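Local structure of LEOA (Escherichia coli, 4AUR) at residues V378-L392 with M524-E536. The protein is a bacterial dynamin of enterotoxigenic strains that probably binds and hydrolyses GTP. Numbering follows the deposited sequence.
Sequences VDRFFEQSTAVSQRL and MFAFFAPQIQQME
Phe528 packs as a knob among Val378, Phe381, Phe382 and Ser385, the close-packed part of the contact, where it buries 111 Å², more than any other residue. CE2 of Phe381 lies above the centre of one face of the Phe528 ring, 3.8 Å from Phe528 CG, with the ring planes at 37°, while CG1 of Val378 meets the ring edge at Phe528 CE1 (4.0 Å). The Phe382 ring, steeply inclined to that of Phe528, points its own edge at Phe528 O. Phe528 O also accepts a hydrogen bond from Ser385 OG (3.0 Å), which approaches from above the carbonyl plane. At Ala529 the chain leaves helical geometry, and this break redirects it: segment 524-528 crosses segment 378-392 at 91°, whereas 530-536 runs at 19° to it, in line with the elongated dynamin-like helical domain. Further along, Leu392 CG and selenomethionine Met535 SE meet tip to tip at 3.9 Å. Between the Phe528 cluster and Leu392, Gln531, bent at its second torsion, lays its CG beside Ser389; NE2 nears Ser389 OG at too poor an angle for a hydrogen bond. On the solvent side, exposed Phe527 is covered by only 20 Å²; its CD2 sits over the centre of the Phe528 face opposite Phe381, and its ring forms a cation-pi contact with Lys453.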
ATOM      1  N   VAL A 378      45.871  -2.755 -26.980  1.00 28.73           N
ATOM      2  CA  VAL A 378      45.578  -3.195 -25.632  1.00 29.48           C
ATOM      3  C   VAL A 378      44.878  -2.115 -24.841  1.00 30.32           C
ATOM      4  O   VAL A 378      43.843  -2.354 -24.224  1.00 31.10           O
ATOM      5  CB  VAL A 378      46.854  -3.553 -24.891  1.00 29.88           C
ATOM      6  CG1 VAL A 378      46.581  -3.809 -23.424  1.00 30.85           C
ATOM      7  CG2 VAL A 378      47.473  -4.772 -25.521  1.00 31.77           C
ATOM      8  N   ASP A 379      45.465  -0.931 -24.855  1.00 30.58           N
ATOM      9  CA  ASP A 379      44.812   0.238 -24.346  1.00 31.52           C
ATOM     10  C   ASP A 379      43.369   0.314 -24.875  1.00 31.18           C
ATOM     11  O   ASP A 379      42.451   0.449 -24.108  1.00 30.82           O
ATOM     12  CB  ASP A 379      45.612   1.503 -24.718  1.00 34.17           C
ATOM     13  CG  ASP A 379      46.844   1.761 -23.792  1.00 35.97           C
ATOM     14  OD1 ASP A 379      47.386   0.836 -23.137  1.00 37.74           O
ATOM     15  OD2 ASP A 379      47.285   2.932 -23.737  1.00 40.49           O
ATOM     16  N   ARG A 380      43.149   0.211 -26.174  1.00 34.06           N
ATOM     17  CA  ARG A 380      41.785   0.398 -26.700  1.00 37.52           C
ATOM     18  C   ARG A 380      40.779  -0.578 -26.072  1.00 34.75           C
ATOM     19  O   ARG A 380      39.634  -0.217 -25.807  1.00 32.40           O
ATOM     20  CB  ARG A 380      41.770   0.288 -28.218  1.00 43.40           C
ATOM     21  CG  ARG A 380      40.480   0.716 -28.903  1.00 51.89           C
ATOM     22  CD  ARG A 380      40.770   1.015 -30.379  1.00 65.73           C
ATOM     23  NE  ARG A 380      39.649   0.740 -31.290  1.00 75.20           N
ATOM     24  CZ  ARG A 380      39.737   0.722 -32.627  1.00 81.78           C
ATOM     25  NH1 ARG A 380      40.896   0.958 -33.245  1.00 83.60           N
ATOM     26  NH2 ARG A 380      38.658   0.456 -33.356  1.00 82.50           N
ATOM     27  N   PHE A 381      41.215  -1.807 -25.824  1.00 33.41           N
ATOM     28  CA  PHE A 381      40.366  -2.828 -25.207  1.00 31.93           C
ATOM     29  C   PHE A 381      40.152  -2.496 -23.736  1.00 32.33           C
ATOM     30  O   PHE A 381      39.027  -2.453 -23.252  1.00 32.11           O
ATOM     31  CB  PHE A 381      40.991  -4.222 -25.364  1.00 29.64           C
ATOM     32  CG  PHE A 381      40.338  -5.288 -24.523  1.00 28.01           C
ATOM     33  CD1 PHE A 381      38.968  -5.372 -24.409  1.00 27.73           C
ATOM     34  CD2 PHE A 381      41.103  -6.216 -23.846  1.00 27.26           C
ATOM     35  CE1 PHE A 381      38.389  -6.351 -23.630  1.00 26.34           C
ATOM     36  CE2 PHE A 381      40.525  -7.199 -23.073  1.00 25.83           C
ATOM     37  CZ  PHE A 381      39.167  -7.270 -22.969  1.00 25.20           C
ATOM     38  N   PHE A 382      41.242  -2.229 -23.038  1.00 34.08           N
ATOM     39  CA  PHE A 382      41.179  -1.804 -21.655  1.00 36.07           C
ATOM     40  C   PHE A 382      40.195  -0.619 -21.459  1.00 36.28           C
ATOM     41  O   PHE A 382      39.512  -0.517 -20.438  1.00 39.46           O
ATOM     42  CB  PHE A 382      42.600  -1.515 -21.141  1.00 37.00           C
ATOM     43  CG  PHE A 382      42.700  -1.353 -19.652  1.00 40.88           C
ATOM     44  CD1 PHE A 382      41.895  -2.086 -18.779  1.00 42.56           C
ATOM     45  CD2 PHE A 382      43.619  -0.485 -19.112  1.00 45.00           C
ATOM     46  CE1 PHE A 382      41.996  -1.932 -17.399  1.00 43.68           C
ATOM     47  CE2 PHE A 382      43.724  -0.323 -17.731  1.00 48.42           C
ATOM     48  CZ  PHE A 382      42.911  -1.051 -16.873  1.00 46.11           C
ATOM     49  N   GLU A 383      40.058   0.237 -22.449  1.00 34.83           N
ATOM     50  CA  GLU A 383      39.152   1.362 -22.327  1.00 35.42           C
ATOM     51  C   GLU A 383      37.713   0.954 -22.634  1.00 34.05           C
ATOM     52  O   GLU A 383      36.807   1.218 -21.855  1.00 34.32           O
ATOM     53  CB  GLU A 383      39.613   2.494 -23.244  1.00 38.57           C
ATOM     54  CG  GLU A 383      40.999   3.031 -22.871  1.00 40.32           C
ATOM     55  CD  GLU A 383      41.660   3.838 -23.984  1.00 41.91           C
ATOM     56  OE1 GLU A 383      40.940   4.210 -24.951  1.00 38.29           O
ATOM     57  OE2 GLU A 383      42.898   4.095 -23.878  1.00 42.35           O
ATOM     58  N   GLN A 384      37.493   0.310 -23.768  1.00 33.49           N
ATOM     59  CA  GLN A 384      36.178  -0.232 -24.078  1.00 32.80           C
ATOM     60  C   GLN A 384      35.685  -1.080 -22.895  1.00 31.51           C
ATOM     61  O   GLN A 384      34.569  -0.905 -22.429  1.00 31.61           O
ATOM     62  CB  GLN A 384      36.215  -1.079 -25.359  1.00 33.86           C
ATOM     63  CG  GLN A 384      36.426  -0.298 -26.654  1.00 35.72           C
ATOM     64  CD  GLN A 384      36.366  -1.168 -27.935  1.00 39.18           C
ATOM     65  OE1 GLN A 384      37.003  -2.231 -28.061  1.00 36.18           O
ATOM     66  NE2 GLN A 384      35.594  -0.696 -28.900  1.00 40.21           N
ATOM     67  N   SER A 385      36.537  -1.965 -22.392  1.00 29.36           N
ATOM     68  CA  SER A 385      36.166  -2.827 -21.274  1.00 28.96           C
ATOM     69  C   SER A 385      36.008  -2.080 -19.942  1.00 28.40           C
ATOM     70  O   SER A 385      35.153  -2.420 -19.141  1.00 29.18           O
ATOM     71  CB  SER A 385      37.144  -4.001 -21.116  1.00 28.10           C
ATOM     72  OG  SER A 385      38.250  -3.635 -20.314  1.00 29.19           O
ATOM     73  N   THR A 386      36.829  -1.080 -19.685  1.00 29.68           N
ATOM     74  CA  THR A 386      36.578  -0.194 -18.530  1.00 30.29           C
ATOM     75  C   THR A 386      35.233   0.556 -18.694  1.00 28.48           C
ATOM     76  O   THR A 386      34.552   0.808 -17.728  1.00 27.74           O
ATOM     77  CB  THR A 386      37.757   0.799 -18.294  1.00 30.35           C
ATOM     78  OG1 THR A 386      38.892   0.089 -17.774  1.00 28.97           O
ATOM     79  CG2 THR A 386      37.379   1.905 -17.300  1.00 29.72           C
ATOM     80  N   ALA A 387      34.840   0.891 -19.913  1.00 28.36           N
ATOM     81  CA  ALA A 387      33.574   1.577 -20.112  1.00 28.22           C
ATOM     82  C   ALA A 387      32.389   0.660 -19.867  1.00 28.72           C
ATOM     83  O   ALA A 387      31.328   1.143 -19.497  1.00 31.06           O
ATOM     84  CB  ALA A 387      33.495   2.169 -21.510  1.00 28.01           C
ATOM     85  N   VAL A 388      32.557  -0.641 -20.095  1.00 28.33           N
ATOM     86  CA  VAL A 388      31.506  -1.622 -19.824  1.00 29.48           C
ATOM     87  C   VAL A 388      31.223  -1.661 -18.331  1.00 30.55           C
ATOM     88  O   VAL A 388      30.076  -1.619 -17.889  1.00 30.24           O
ATOM     89  CB  VAL A 388      31.908  -3.037 -20.313  1.00 30.74           C
ATOM     90  CG1 VAL A 388      31.073  -4.146 -19.658  1.00 30.19           C
ATOM     91  CG2 VAL A 388      31.787  -3.114 -21.833  1.00 31.49           C
ATOM     92  N   SER A 389      32.289  -1.727 -17.556  1.00 29.83           N
ATOM     93  CA  SER A 389      32.175  -1.773 -16.123  1.00 30.91           C
ATOM     94  C   SER A 389      31.627  -0.455 -15.579  1.00 32.08           C
ATOM     95  O   SER A 389      31.035  -0.412 -14.490  1.00 32.54           O
ATOM     96  CB  SER A 389      33.536  -2.068 -15.505  1.00 30.76           C
ATOM     97  OG  SER A 389      34.193  -0.856 -15.266  1.00 34.49           O
ATOM     98  N   GLN A 390      31.815   0.619 -16.333  1.00 30.88           N
ATOM     99  CA  GLN A 390      31.258   1.873 -15.935  1.00 32.64           C
ATOM    100  C   GLN A 390      29.764   1.948 -16.172  1.00 31.67           C
ATOM    101  O   GLN A 390      29.060   2.551 -15.385  1.00 33.52           O
ATOM    102  CB  GLN A 390      31.935   3.034 -16.643  1.00 34.75           C
ATOM    103  CG  GLN A 390      31.824   4.339 -15.848  1.00 37.38           C
ATOM    104  CD  GLN A 390      32.940   4.518 -14.824  1.00 38.43           C
ATOM    105  OE1 GLN A 390      33.965   3.822 -14.837  1.00 39.50           O
ATOM    106  NE2 GLN A 390      32.748   5.472 -13.937  1.00 41.38           N
ATOM    107  N   ARG A 391      29.280   1.366 -17.257  1.00 31.28           N
ATOM    108  CA  ARG A 391      27.845   1.322 -17.507  1.00 31.93           C
ATOM    109  C   ARG A 391      27.134   0.413 -16.521  1.00 31.53           C
ATOM    110  O   ARG A 391      25.969   0.624 -16.210  1.00 33.60           O
ATOM    111  CB  ARG A 391      27.539   0.868 -18.927  1.00 35.53           C
ATOM    112  CG  ARG A 391      27.590   2.012 -19.921  1.00 39.53           C
ATOM    113  CD  ARG A 391      27.242   1.577 -21.338  1.00 42.74           C
ATOM    114  NE  ARG A 391      28.447   1.259 -22.103  1.00 44.59           N
ATOM    115  CZ  ARG A 391      28.831   0.039 -22.459  1.00 45.50           C
ATOM    116  NH1 ARG A 391      28.109  -1.046 -22.144  1.00 44.00           N
ATOM    117  NH2 ARG A 391      29.961  -0.086 -23.142  1.00 44.63           N
ATOM    118  N   LEU A 392      27.832  -0.597 -16.031  1.00 29.48           N
ATOM    119  CA  LEU A 392      27.264  -1.481 -15.051  1.00 28.72           C
ATOM    120  C   LEU A 392      27.142  -0.760 -13.712  1.00 28.35           C
ATOM    121  O   LEU A 392      26.112  -0.846 -13.070  1.00 29.65           O
ATOM    122  CB  LEU A 392      28.102  -2.763 -14.933  1.00 28.36           C
ATOM    123  CG  LEU A 392      28.036  -3.585 -13.645  1.00 27.59           C
ATOM    124  CD1 LEU A 392      26.629  -4.092 -13.388  1.00 27.78           C
ATOM    125  CD2 LEU A 392      29.014  -4.740 -13.761  1.00 27.19           C
HETATM  126  N   MSE A 524      42.055 -12.526 -17.402  1.00 31.05           N
HETATM  127  CA  MSE A 524      41.577 -11.517 -18.309  1.00 31.72           C
HETATM  128  C   MSE A 524      40.805 -10.553 -17.478  1.00 30.31           C
HETATM  129  O   MSE A 524      41.153  -9.388 -17.359  1.00 29.27           O
HETATM  130  CB  MSE A 524      40.778 -12.153 -19.441  1.00 30.11           C
HETATM  131  CG  MSE A 524      40.572 -11.109 -20.524  1.00 30.20           C
HETATM  132 SE   MSE A 524      38.784 -10.300 -20.315  1.00 29.82          SE
HETATM  133  CE  MSE A 524      39.186  -8.718 -19.278  1.00 31.64           C
ATOM    134  N   PHE A 525      39.776 -11.048 -16.826  1.00 32.66           N
ATOM    135  CA  PHE A 525      39.003 -10.196 -15.927  1.00 30.31           C
ATOM    136  C   PHE A 525      39.826  -9.483 -14.879  1.00 28.54           C
ATOM    137  O   PHE A 525      39.590  -8.310 -14.658  1.00 28.87           O
ATOM    138  CB  PHE A 525      37.846 -10.960 -15.319  1.00 27.79           C
ATOM    139  CG  PHE A 525      36.690 -11.046 -16.234  1.00 26.21           C
ATOM    140  CD1 PHE A 525      35.975  -9.907 -16.532  1.00 24.60           C
ATOM    141  CD2 PHE A 525      36.339 -12.233 -16.824  1.00 25.13           C
ATOM    142  CE1 PHE A 525      34.903  -9.962 -17.392  1.00 25.28           C
ATOM    143  CE2 PHE A 525      35.275 -12.296 -17.680  1.00 24.68           C
ATOM    144  CZ  PHE A 525      34.554 -11.161 -17.969  1.00 24.90           C
ATOM    145  N   ALA A 526      40.802 -10.149 -14.277  1.00 27.14           N
ATOM    146  CA  ALA A 526      41.552  -9.528 -13.167  1.00 29.95           C
ATOM    147  C   ALA A 526      42.416  -8.347 -13.590  1.00 31.01           C
ATOM    148  O   ALA A 526      42.788  -7.536 -12.763  1.00 31.72           O
ATOM    149  CB  ALA A 526      42.426 -10.558 -12.462  1.00 30.93           C
ATOM    150  N   PHE A 527      42.739  -8.277 -14.876  1.00 33.02           N
ATOM    151  CA  PHE A 527      43.637  -7.281 -15.421  1.00 35.32           C
ATOM    152  C   PHE A 527      42.895  -6.123 -16.086  1.00 35.25           C
ATOM    153  O   PHE A 527      43.272  -4.956 -15.917  1.00 36.50           O
ATOM    154  CB  PHE A 527      44.560  -7.957 -16.436  1.00 38.68           C
ATOM    155  CG  PHE A 527      45.813  -7.193 -16.720  1.00 44.94           C
ATOM    156  CD1 PHE A 527      46.935  -7.353 -15.912  1.00 49.22           C
ATOM    157  CD2 PHE A 527      45.881  -6.312 -17.806  1.00 50.36           C
ATOM    158  CE1 PHE A 527      48.098  -6.639 -16.166  1.00 54.66           C
ATOM    159  CE2 PHE A 527      47.046  -5.596 -18.071  1.00 52.30           C
ATOM    160  CZ  PHE A 527      48.155  -5.762 -17.248  1.00 55.32           C
ATOM    161  N   PHE A 528      41.845  -6.443 -16.841  1.00 34.18           N
ATOM    162  CA  PHE A 528      41.112  -5.446 -17.610  1.00 32.20           C
ATOM    163  C   PHE A 528      39.779  -5.008 -17.020  1.00 32.75           C
ATOM    164  O   PHE A 528      39.180  -4.057 -17.521  1.00 36.71           O
ATOM    165  CB  PHE A 528      40.852  -5.975 -19.008  1.00 31.71           C
ATOM    166  CG  PHE A 528      42.103  -6.366 -19.756  1.00 31.31           C
ATOM    167  CD1 PHE A 528      42.800  -5.422 -20.493  1.00 31.20           C
ATOM    168  CD2 PHE A 528      42.581  -7.663 -19.718  1.00 30.99           C
ATOM    169  CE1 PHE A 528      43.949  -5.757 -21.174  1.00 32.10           C
ATOM    170  CE2 PHE A 528      43.727  -8.011 -20.400  1.00 32.85           C
ATOM    171  CZ  PHE A 528      44.417  -7.051 -21.129  1.00 32.72           C
ATOM    172  N   ALA A 529      39.291  -5.692 -15.985  1.00 32.66           N
ATOM    173  CA  ALA A 529      37.937  -5.441 -15.471  1.00 28.90           C
ATOM    174  C   ALA A 529      37.654  -6.051 -14.092  1.00 27.82           C
ATOM    175  O   ALA A 529      36.646  -6.718 -13.912  1.00 25.73           O
ATOM    176  CB  ALA A 529      36.940  -5.969 -16.480  1.00 28.16           C
ATOM    177  N   PRO A 530      38.550  -5.828 -13.117  1.00 28.62           N
ATOM    178  CA  PRO A 530      38.374  -6.371 -11.784  1.00 29.43           C
ATOM    179  C   PRO A 530      37.147  -5.867 -11.033  1.00 31.89           C
ATOM    180  O   PRO A 530      36.589  -6.613 -10.190  1.00 32.25           O
ATOM    181  CB  PRO A 530      39.647  -5.943 -11.049  1.00 29.19           C
ATOM    182  CG  PRO A 530      40.231  -4.841 -11.856  1.00 29.89           C
ATOM    183  CD  PRO A 530      39.869  -5.190 -13.263  1.00 30.66           C
ATOM    184  N   GLN A 531      36.718  -4.632 -11.313  1.00 31.14           N
ATOM    185  CA  GLN A 531      35.557  -4.106 -10.596  1.00 32.06           C
ATOM    186  C   GLN A 531      34.246  -4.854 -10.837  1.00 29.96           C
ATOM    187  O   GLN A 531      33.318  -4.740 -10.043  1.00 28.99           O
ATOM    188  CB  GLN A 531      35.360  -2.613 -10.825  1.00 34.56           C
ATOM    189  CG  GLN A 531      35.279  -2.192 -12.268  1.00 35.87           C
ATOM    190  CD  GLN A 531      36.595  -1.658 -12.769  1.00 38.29           C
ATOM    191  OE1 GLN A 531      37.218  -0.799 -12.115  1.00 41.05           O
ATOM    192  NE2 GLN A 531      37.041  -2.166 -13.925  1.00 36.42           N
ATOM    193  N   ILE A 532      34.146  -5.616 -11.920  1.00 29.51           N
ATOM    194  CA  ILE A 532      32.947  -6.420 -12.137  1.00 28.49           C
ATOM    195  C   ILE A 532      32.845  -7.456 -11.027  1.00 30.13           C
ATOM    196  O   ILE A 532      31.783  -7.613 -10.454  1.00 28.29           O
ATOM    197  CB  ILE A 532      32.895  -7.093 -13.509  1.00 27.65           C
ATOM    198  CG1 ILE A 532      32.739  -6.040 -14.608  1.00 28.13           C
ATOM    199  CG2 ILE A 532      31.700  -8.033 -13.587  1.00 27.99           C
ATOM    200  CD1 ILE A 532      33.185  -6.502 -15.980  1.00 27.32           C
ATOM    201  N   GLN A 533      33.934  -8.158 -10.706  1.00 31.44           N
ATOM    202  CA  GLN A 533      33.856  -9.136  -9.629  1.00 32.05           C
ATOM    203  C   GLN A 533      33.600  -8.402  -8.299  1.00 31.26           C
ATOM    204  O   GLN A 533      32.774  -8.822  -7.469  1.00 27.51           O
ATOM    205  CB  GLN A 533      35.113  -9.989  -9.567  1.00 34.69           C
ATOM    206  CG  GLN A 533      35.203 -10.892  -8.338  1.00 37.80           C
ATOM    207  CD  GLN A 533      36.287 -11.953  -8.477  1.00 40.70           C
ATOM    208  OE1 GLN A 533      37.268 -11.964  -7.729  1.00 46.63           O
ATOM    209  NE2 GLN A 533      36.121 -12.843  -9.443  1.00 39.34           N
ATOM    210  N   GLN A 534      34.288  -7.284  -8.123  1.00 29.84           N
ATOM    211  CA  GLN A 534      34.154  -6.522  -6.906  1.00 30.70           C
ATOM    212  C   GLN A 534      32.714  -6.061  -6.686  1.00 28.77           C
ATOM    213  O   GLN A 534      32.185  -6.236  -5.607  1.00 30.15           O
ATOM    214  CB  GLN A 534      35.161  -5.367  -6.890  1.00 32.31           C
ATOM    215  CG  GLN A 534      36.580  -5.855  -6.646  1.00 33.64           C
ATOM    216  CD  GLN A 534      37.662  -4.853  -7.022  1.00 37.15           C
ATOM    217  OE1 GLN A 534      37.386  -3.701  -7.408  1.00 37.36           O
ATOM    218  NE2 GLN A 534      38.932  -5.296  -6.906  1.00 38.58           N
HETATM  219  N   MSE A 535      32.072  -5.520  -7.712  1.00 27.69           N
HETATM  220  CA  MSE A 535      30.666  -5.148  -7.628  1.00 27.28           C
HETATM  221  C   MSE A 535      29.769  -6.336  -7.407  1.00 27.47           C
HETATM  222  O   MSE A 535      28.725  -6.209  -6.821  1.00 29.13           O
HETATM  223  CB  MSE A 535      30.194  -4.501  -8.915  1.00 28.02           C
HETATM  224  CG  MSE A 535      30.830  -3.136  -9.117  1.00 30.70           C
HETATM  225 SE   MSE A 535      30.236  -2.195 -10.757  1.00 33.79          SE
HETATM  226  CE  MSE A 535      31.974  -2.114 -11.679  1.00 34.52           C
ATOM    227  N   GLU A 536      30.129  -7.499  -7.906  1.00 28.10           N
ATOM    228  CA  GLU A 536      29.302  -8.666  -7.720  1.00 29.44           C
ATOM    229  C   GLU A 536      29.262  -9.043  -6.236  1.00 31.41           C
ATOM    230  O   GLU A 536      28.201  -9.358  -5.690  1.00 31.29           O
ATOM    231  CB  GLU A 536      29.824  -9.828  -8.555  1.00 29.88           C
ATOM    232  CG  GLU A 536      29.340 -11.180  -8.080  1.00 30.73           C
ATOM    233  CD  GLU A 536      29.678 -12.284  -9.043  1.00 29.52           C
ATOM    234  OE1 GLU A 536      30.855 -12.715  -9.054  1.00 27.20           O
ATOM    235  OE2 GLU A 536      28.748 -12.717  -9.777  1.00 29.94           O
TER